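Beta-carbonic anhydrase (Methanothermobacter thermautotrophicus, PDB 1G5C) catalyses the reversible hydration of carbon dioxide to bicarbonate, as expected of a zinc-dependent beta-class carbonic anhydrase. Local coordinates at residues V132-G135 with V136-K140. Numbering follows the deposited sequence.
Sequences VIEG and VKRLK
The carboxylate of E134 reaches two basic side chains of the following turn, R138 with one oxygen and K137 with the other. OE2 takes the N-H of R138 NE at 3.3 Å, a salt bridge whose hydrogen bond is nearly straight (177°). OE2 offers its anti lone pair, on the side away from OE1, and lies at the edge of the guanidinium, practically in its plane, while the carboxylate itself is turned 61° against that plane. E134 CG also lies 3.8 Å from R138 NH2, so the methylene as well as the carboxylate meets the guanidinium. With CG of E134 anti to the backbone N (chi1 176°) and a bend at chi2, the carboxylate comes round toward the next turn. The side chain of K137 crosses that of E134 at roughly a right angle: its CE is 3.6 Å from E134 OE1, and NZ, at 3.7 Å from the same oxygen, makes a long salt bridge. R138 has a further hold, NH1 donating to the backbone O of V62. Replacing E134 by an alanine is likely to leave K137 and R138 without their shared negative partner, and R138 NE without this acceptor. Beneath this charged ridge run the i to i+4 backbone bonds, among them R138 N to E134 O and L139 N to G135 O, both 3.0 Å. The other face carries V136 and L139, which pack on I84 of strand 81-87. This is an amphipathic helix with i to i+3 and i to i+4 salt bridges, part of helix 128-141 lying against the central beta-sheet of the carbonic anhydrase fold.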
# COMPACT_ATOMS: atom_id res chain seq x y z
N VAL A 132 8.88 6.56 13.03
CA VAL A 132 8.76 7.49 11.92
C VAL A 132 10.13 8.09 11.52
O VAL A 132 10.50 8.12 10.34
CB VAL A 132 7.80 8.66 12.26
CG1 VAL A 132 7.91 9.74 11.19
CG2 VAL A 132 6.34 8.15 12.32
N ILE A 133 10.88 8.57 12.51
CA ILE A 133 12.19 9.15 12.27
C ILE A 133 13.08 8.10 11.61
O ILE A 133 13.83 8.40 10.69
CB ILE A 133 12.85 9.61 13.60
CG1 ILE A 133 12.08 10.80 14.18
CG2 ILE A 133 14.32 10.02 13.35
CD1 ILE A 133 12.07 12.00 13.28
N GLU A 134 13.00 6.88 12.11
CA GLU A 134 13.79 5.78 11.56
C GLU A 134 13.40 5.55 10.09
O GLU A 134 14.26 5.29 9.24
CB GLU A 134 13.53 4.52 12.38
CG GLU A 134 14.23 3.27 11.86
CD GLU A 134 15.74 3.46 11.73
OE1 GLU A 134 16.35 4.06 12.64
OE2 GLU A 134 16.30 3.00 10.71
N GLY A 135 12.10 5.63 9.79
CA GLY A 135 11.66 5.42 8.42
C GLY A 135 12.20 6.52 7.52
O GLY A 135 12.59 6.28 6.38
N VAL A 136 12.23 7.74 8.04
CA VAL A 136 12.76 8.85 7.25
C VAL A 136 14.23 8.56 6.92
O VAL A 136 14.67 8.69 5.77
CB VAL A 136 12.64 10.18 8.03
CG1 VAL A 136 13.46 11.28 7.33
CG2 VAL A 136 11.15 10.60 8.11
N LYS A 137 14.99 8.14 7.93
CA LYS A 137 16.39 7.85 7.70
C LYS A 137 16.59 6.75 6.65
O LYS A 137 17.47 6.86 5.80
CB LYS A 137 17.07 7.47 9.02
CG LYS A 137 17.90 8.64 9.58
CD LYS A 137 18.15 8.58 11.10
CE LYS A 137 17.91 7.20 11.68
NZ LYS A 137 18.41 7.10 13.08
N ARG A 138 15.78 5.70 6.70
CA ARG A 138 15.89 4.62 5.73
C ARG A 138 15.62 5.08 4.31
O ARG A 138 16.35 4.71 3.39
CB ARG A 138 14.93 3.49 6.07
CG ARG A 138 15.52 2.47 7.00
CD ARG A 138 14.55 1.37 7.30
NE ARG A 138 14.62 1.03 8.71
CZ ARG A 138 14.09 -0.06 9.26
NH1 ARG A 138 13.43 -0.94 8.52
NH2 ARG A 138 14.22 -0.26 10.57
N LEU A 139 14.58 5.89 4.13
CA LEU A 139 14.26 6.37 2.79
C LEU A 139 15.37 7.28 2.28
O LEU A 139 15.81 7.15 1.14
CB LEU A 139 12.92 7.12 2.81
CG LEU A 139 11.66 6.25 2.88
CD1 LEU A 139 10.44 7.12 3.06
CD2 LEU A 139 11.55 5.42 1.60
N LYS A 140 15.81 8.20 3.12
CA LYS A 140 16.87 9.12 2.72
C LYS A 140 18.21 8.43 2.46
O LYS A 140 18.97 8.90 1.63
CB LYS A 140 17.02 10.21 3.78
CG LYS A 140 16.00 11.32 3.61
CD LYS A 140 16.29 12.45 4.57
CE LYS A 140 15.84 13.78 3.97
NZ LYS A 140 16.50 14.06 2.64